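PDB 5HOS: cellulase from Xanthomonas axonopodis pv. citri, which probably hydrolyses internal beta-1,4-glucosidic bonds of cellulose and related glucans, as an endoglucanase of glycosyl hydrolase family 5. Local coordinates for residues Tyr60-Phe63 with Ala64-Met68; Gln166-Ala169 with Thr170-Gln173. All coordinates share one frame; numbering follows the deposited sequence.

Contact 1: Tyr60-Phe63 with Ala64-Met68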
ATOM      1  N   TYR A  60       5.196  -2.555 -16.222  1.00 18.28           N
ATOM      2  CA  TYR A  60       4.095  -3.449 -15.858  1.00 18.83           C
ATOM      3  C   TYR A  60       4.303  -4.816 -16.504  1.00 19.36           C
ATOM      4  O   TYR A  60       4.198  -5.841 -15.836  1.00 21.17           O
ATOM      5  CB  TYR A  60       2.741  -2.853 -16.256  1.00 19.99           C
ATOM      6  CG  TYR A  60       2.469  -1.498 -15.634  1.00 19.01           C
ATOM      7  CD1 TYR A  60       2.909  -0.326 -16.244  1.00 19.56           C
ATOM      8  CD2 TYR A  60       1.767  -1.382 -14.436  1.00 19.52           C
ATOM      9  CE1 TYR A  60       2.664   0.912 -15.681  1.00 18.67           C
ATOM     10  CE2 TYR A  60       1.515  -0.147 -13.867  1.00 18.07           C
ATOM     11  CZ  TYR A  60       1.977   1.000 -14.487  1.00 18.22           C
ATOM     12  OH  TYR A  60       1.736   2.241 -13.936  1.00 17.26           O
ATOM     13  N   ALA A  61       4.620  -4.829 -17.797  1.00 19.47           N
ATOM     14  CA  ALA A  61       4.883  -6.081 -18.515  1.00 22.05           C
ATOM     15  C   ALA A  61       5.998  -6.906 -17.847  1.00 20.76           C
ATOM     16  O   ALA A  61       5.862  -8.111 -17.709  1.00 20.79           O
ATOM     17  CB  ALA A  61       5.213  -5.810 -19.973  1.00 24.31           C
ATOM     18  N   TYR A  62       7.068  -6.248 -17.393  1.00 20.77           N
ATOM     19  CA  TYR A  62       8.143  -6.950 -16.693  1.00 21.65           C
ATOM     20  C   TYR A  62       7.634  -7.702 -15.458  1.00 21.70           C
ATOM     21  O   TYR A  62       7.895  -8.897 -15.293  1.00 21.19           O
ATOM     22  CB  TYR A  62       9.282  -6.000 -16.281  1.00 22.36           C
ATOM     23  CG  TYR A  62      10.284  -6.695 -15.381  1.00 24.05           C
ATOM     24  CD1 TYR A  62      11.175  -7.636 -15.895  1.00 26.47           C
ATOM     25  CD2 TYR A  62      10.302  -6.459 -14.003  1.00 24.13           C
ATOM     26  CE1 TYR A  62      12.074  -8.303 -15.071  1.00 27.16           C
ATOM     27  CE2 TYR A  62      11.197  -7.118 -13.173  1.00 24.79           C
ATOM     28  CZ  TYR A  62      12.083  -8.037 -13.708  1.00 26.30           C
ATOM     29  OH  TYR A  62      12.971  -8.687 -12.877  1.00 27.30           O
ATOM     30  N   PHE A  63       6.908  -7.004 -14.592  1.00 20.64           N
ATOM     31  CA  PHE A  63       6.453  -7.622 -13.345  1.00 18.63           C
ATOM     32  C   PHE A  63       5.373  -8.668 -13.581  1.00 17.93           C
ATOM     33  O   PHE A  63       5.352  -9.685 -12.897  1.00 18.98           O
ATOM     34  CB  PHE A  63       6.072  -6.559 -12.306  1.00 19.64           C
ATOM     35  CG  PHE A  63       7.274  -5.841 -11.759  1.00 19.62           C
ATOM     36  CD1 PHE A  63       8.177  -6.521 -10.935  1.00 20.03           C
ATOM     37  CD2 PHE A  63       7.549  -4.533 -12.109  1.00 20.16           C
ATOM     38  CE1 PHE A  63       9.317  -5.892 -10.445  1.00 19.89           C
ATOM     39  CE2 PHE A  63       8.688  -3.896 -11.619  1.00 21.83           C
ATOM     40  CZ  PHE A  63       9.573  -4.578 -10.793  1.00 21.74           C
ATOM     41  N   ALA A  64       4.532  -8.452 -14.592  1.00 18.56           N
ATOM     42  CA  ALA A  64       3.574  -9.483 -15.023  1.00 20.33           C
ATOM     43  C   ALA A  64       4.297 -10.734 -15.513  1.00 22.70           C
ATOM     44  O   ALA A  64       3.882 -11.855 -15.197  1.00 23.11           O
ATOM     45  CB  ALA A  64       2.646  -8.951 -16.109  1.00 22.08           C
ATOM     46  N   GLY A  65       5.395 -10.546 -16.251  1.00 22.23           N
ATOM     47  CA  GLY A  65       6.225 -11.671 -16.709  1.00 24.62           C
ATOM     48  C   GLY A  65       6.833 -12.462 -15.553  1.00 26.15           C
ATOM     49  O   GLY A  65       7.100 -13.654 -15.685  1.00 26.75           O
ATOM     50  N   LYS A  66       7.040 -11.794 -14.416  1.00 26.34           N
ATOM     51  CA  LYS A  66       7.461 -12.449 -13.169  1.00 25.67           C
ATOM     52  C   LYS A  66       6.292 -12.962 -12.320  1.00 25.12           C
ATOM     53  O   LYS A  66       6.476 -13.272 -11.141  1.00 27.44           O
ATOM     54  CB  LYS A  66       8.335 -11.493 -12.349  1.00 26.27           C
ATOM     55  CG  LYS A  66       9.623 -11.088 -13.047  1.00 28.07           C
ATOM     56  CD  LYS A  66      10.625 -12.236 -13.093  1.00 31.80           C
ATOM     57  CE  LYS A  66      11.412 -12.255 -14.384  1.00 34.41           C
ATOM     58  NZ  LYS A  66      12.300 -13.449 -14.405  1.00 38.67           N
ATOM     59  N   HIS A  67       5.106 -13.065 -12.930  1.00 25.00           N
ATOM     60  CA  HIS A  67       3.901 -13.664 -12.336  1.00 25.68           C
ATOM     61  C   HIS A  67       3.225 -12.823 -11.250  1.00 22.99           C
ATOM     62  O   HIS A  67       2.396 -13.341 -10.503  1.00 24.41           O
ATOM     63  CB  HIS A  67       4.175 -15.089 -11.845  1.00 28.41           C
ATOM     64  CG  HIS A  67       4.964 -15.900 -12.814  1.00 32.74           C
ATOM     65  ND1 HIS A  67       4.456 -16.301 -14.030  1.00 36.62           N
ATOM     66  CD2 HIS A  67       6.243 -16.336 -12.777  1.00 36.59           C
ATOM     67  CE1 HIS A  67       5.378 -16.975 -14.688  1.00 37.79           C
ATOM     68  NE2 HIS A  67       6.473 -17.009 -13.951  1.00 40.52           N
ATOM     69  N   MET A  68       3.548 -11.530 -11.189  1.00 22.17           N
ATOM     70  CA  MET A  68       2.844 -10.607 -10.296  1.00 19.95           C
ATOM     71  C   MET A  68       1.612 -10.107 -11.011  1.00 20.19           C
ATOM     72  O   MET A  68       1.639  -9.907 -12.226  1.00 20.29           O
ATOM     73  CB  MET A  68       3.740  -9.429  -9.916  1.00 20.39           C
ATOM     74  CG  MET A  68       4.766  -9.818  -8.888  1.00 21.58           C
ATOM     75  SD  MET A  68       6.027  -8.574  -8.667  1.00 25.17           S
ATOM     76  CE  MET A  68       6.951  -9.321  -7.320  1.00 26.12           C
TER
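Lys66, four residues after Tyr62 and the first past the helix, lays CG over one face of the Tyr62 ring. This CG stands 4.3 Å from the centroid of the Tyr62 ring and 23° off the ring normal, a CH-pi contact displaced toward the rim, where CG comes within 4.0 Å of Tyr62 CZ. Tyr62 turns its ring toward the helix end because CG is anti to the backbone N (chi1 171°). Bends at chi2 and chi3 then carry the lysine chain across the ring, so that NZ forms a salt bridge with Asp326, whose other carboxylate oxygen is hydrogen-bonded by Tyr62 OH.

The Phe63 and Met68 side chains instead travel alongside one another in a common direction. Met68 SD lies 3.7 Å from Phe63 CD1, a Met-aromatic contact in which the sulfur approaches obliquely, 62° off the normal of the Phe63 ring.

A Schellman motif ends the helix. His67, with positive phi, is its C-prime residue; Met68 N donates to Phe63 O at 3.1 Å, and His67 N to Ala64 O at 2.8 Å. The reversal returns Met68 to Phe63 at the buried side, against Val32 of strand 29-34. The chemistry is thus divided: apolar contact faces the barrel, while Asp326 probably offsets the lysine charge and gathers both polar tips at one carboxylate.

Contact 2: Gln166-Ala169 with Thr170-Gln173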
ATOM      1  N   GLN A 166      -7.919   5.682  17.343  1.00 14.76           N
ATOM      2  CA  GLN A 166      -9.382   5.847  17.380  1.00 21.30           C
ATOM      3  C   GLN A 166      -9.855   6.998  16.470  1.00 21.77           C
ATOM      4  O   GLN A 166     -10.862   6.869  15.765  1.00 20.53           O
ATOM      5  CB  GLN A 166      -9.881   6.040  18.823  1.00 26.55           C
ATOM      6  CG  GLN A 166     -11.341   5.651  19.020  1.00 31.31           C
ATOM      7  CD  GLN A 166     -11.630   4.167  18.742  1.00 34.90           C
ATOM      8  OE1 GLN A 166     -11.099   3.262  19.414  1.00 35.40           O
ATOM      9  NE2 GLN A 166     -12.474   3.911  17.752  1.00 34.54           N
ATOM     10  N   ALA A 167      -9.124   8.113  16.478  1.00 21.07           N
ATOM     11  CA  ALA A 167      -9.442   9.249  15.609  1.00 20.65           C
ATOM     12  C   ALA A 167      -9.235   8.874  14.152  1.00 19.14           C
ATOM     13  O   ALA A 167     -10.017   9.282  13.289  1.00 19.23           O
ATOM     14  CB  ALA A 167      -8.587  10.457  15.951  1.00 20.79           C
ATOM     15  N   TRP A 168      -8.178   8.107  13.879  1.00 18.38           N
ATOM     16  CA  TRP A 168      -7.939   7.623  12.526  1.00 17.15           C
ATOM     17  C   TRP A 168      -9.078   6.705  12.058  1.00 16.52           C
ATOM     18  O   TRP A 168      -9.574   6.869  10.951  1.00 16.83           O
ATOM     19  CB  TRP A 168      -6.593   6.910  12.377  1.00 17.61           C
ATOM     20  CG  TRP A 168      -6.548   6.240  11.052  1.00 16.17           C
ATOM     21  CD1 TRP A 168      -6.575   4.906  10.815  1.00 16.03           C
ATOM     22  CD2 TRP A 168      -6.618   6.880   9.771  1.00 16.75           C
ATOM     23  NE1 TRP A 168      -6.607   4.668   9.469  1.00 15.73           N
ATOM     24  CE2 TRP A 168      -6.644   5.860   8.803  1.00 16.26           C
ATOM     25  CE3 TRP A 168      -6.657   8.218   9.348  1.00 16.66           C
ATOM     26  CZ2 TRP A 168      -6.694   6.131   7.432  1.00 16.75           C
ATOM     27  CZ3 TRP A 168      -6.698   8.488   7.989  1.00 16.38           C
ATOM     28  CH2 TRP A 168      -6.718   7.450   7.048  1.00 17.20           C
ATOM     29  N   ALA A 169      -9.483   5.756  12.891  1.00 16.21           N
ATOM     30  CA  ALA A 169     -10.584   4.848  12.530  1.00 17.02           C
ATOM     31  C   ALA A 169     -11.859   5.602  12.166  1.00 17.54           C
ATOM     32  O   ALA A 169     -12.557   5.200  11.253  1.00 17.52           O
ATOM     33  CB  ALA A 169     -10.867   3.852  13.642  1.00 18.50           C
ATOM     34  N   THR A 170     -12.158   6.686  12.886  1.00 17.88           N
ATOM     35  CA  THR A 170     -13.320   7.530  12.577  1.00 19.58           C
ATOM     36  C   THR A 170     -13.198   8.195  11.199  1.00 18.38           C
ATOM     37  O   THR A 170     -14.150   8.177  10.426  1.00 19.67           O
ATOM     38  CB  THR A 170     -13.524   8.588  13.676  1.00 21.94           C
ATOM     39  OG1 THR A 170     -13.719   7.909  14.918  1.00 21.33           O
ATOM     40  CG2 THR A 170     -14.734   9.492  13.382  1.00 23.84           C
ATOM     41  N   ALA A 171     -12.015   8.748  10.899  1.00 17.48           N
ATOM     42  CA  ALA A 171     -11.736   9.312   9.584  1.00 16.73           C
ATOM     43  C   ALA A 171     -11.817   8.249   8.474  1.00 17.17           C
ATOM     44  O   ALA A 171     -12.437   8.481   7.435  1.00 18.07           O
ATOM     45  CB  ALA A 171     -10.361   9.975   9.576  1.00 16.49           C
ATOM     46  N   ALA A 172     -11.193   7.093   8.703  1.00 17.08           N
ATOM     47  CA  ALA A 172     -11.213   6.002   7.726  1.00 15.57           C
ATOM     48  C   ALA A 172     -12.647   5.571   7.450  1.00 14.67           C
ATOM     49  O   ALA A 172     -13.040   5.396   6.302  1.00 17.26           O
ATOM     50  CB  ALA A 172     -10.393   4.819   8.214  1.00 16.98           C
ATOM     51  N   GLN A 173     -13.420   5.431   8.515  1.00 12.57           N
ATOM     52  CA  GLN A 173     -14.830   5.031   8.370  1.00 16.08           C
ATOM     53  C   GLN A 173     -15.615   6.032   7.537  1.00 15.91           C
ATOM     54  O   GLN A 173     -16.434   5.645   6.699  1.00 15.94           O
ATOM     55  CB  GLN A 173     -15.485   4.876   9.739  1.00 16.31           C
ATOM     56  CG  GLN A 173     -16.890   4.294   9.700  1.00 17.36           C
ATOM     57  CD  GLN A 173     -16.887   2.887   9.164  1.00 18.31           C
ATOM     58  OE1 GLN A 173     -16.492   1.957   9.861  1.00 19.18           O
ATOM     59  NE2 GLN A 173     -17.307   2.718   7.913  1.00 20.15           N
TER
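Trp168 overlaps the methyl group of Ala172, one turn further along the same helix, with its indole. Ala172 CB sits 3.7 Å above the indole plane, offset toward the rim, and 3.9 Å from Trp168 CE2. Measured to the five-membered ring of Trp168, the CH-pi contact is off-centre, with CB 4.3 Å from the centroid. A chi1 of 170° sets CG anti to the backbone N and swings the indole toward the following turn, where CE3 also meets Ala171 CB at 4.1 Å. The buried ring N-H is satisfied by Pro191 O, at the end of strand 188-191, a bond that limits rotation of the indole.

Thr170 serves another side of the helix. Its OG1 donates to Gln166 O at 3.2 Å, and its backbone N reaches the same Gln166 O, also at 3.2 Å; the two donors come from opposite faces of the carbonyl plane. Beneath the indole, Ala172 N to Trp168 O is short at 2.8 Å and nearly straight (170°).

With one alanine methyl under the indole and a second near its rim, Trp168 ties helix 165-181 to the end of the strand that follows. The order strand 152-155, helix 165-181, strand 188-191 makes this a beta-alpha-beta crossover of the family 5 TIM barrel.

Contacts 1 and 2 lie on opposite sides of the chain's centre, each centred about 18 Å from it. Their own centres are about 35 Å apart and their nearest atoms about 23 Å, so neither touches the other. Both belong to crossover helices of the same eight-stranded parallel barrel: contact 1 closes the helix after strand 29-34, the first in barrel order, and contact 2 lies near the start of the helix after strand 152-155, the fourth. In TIM-barrel glycosidases the active site lies at the C-terminal ends of the strands. Contact 2, soon after such an end, lies toward that side of the barrel; contact 1, just before strand 70-75 begins, lies toward the other.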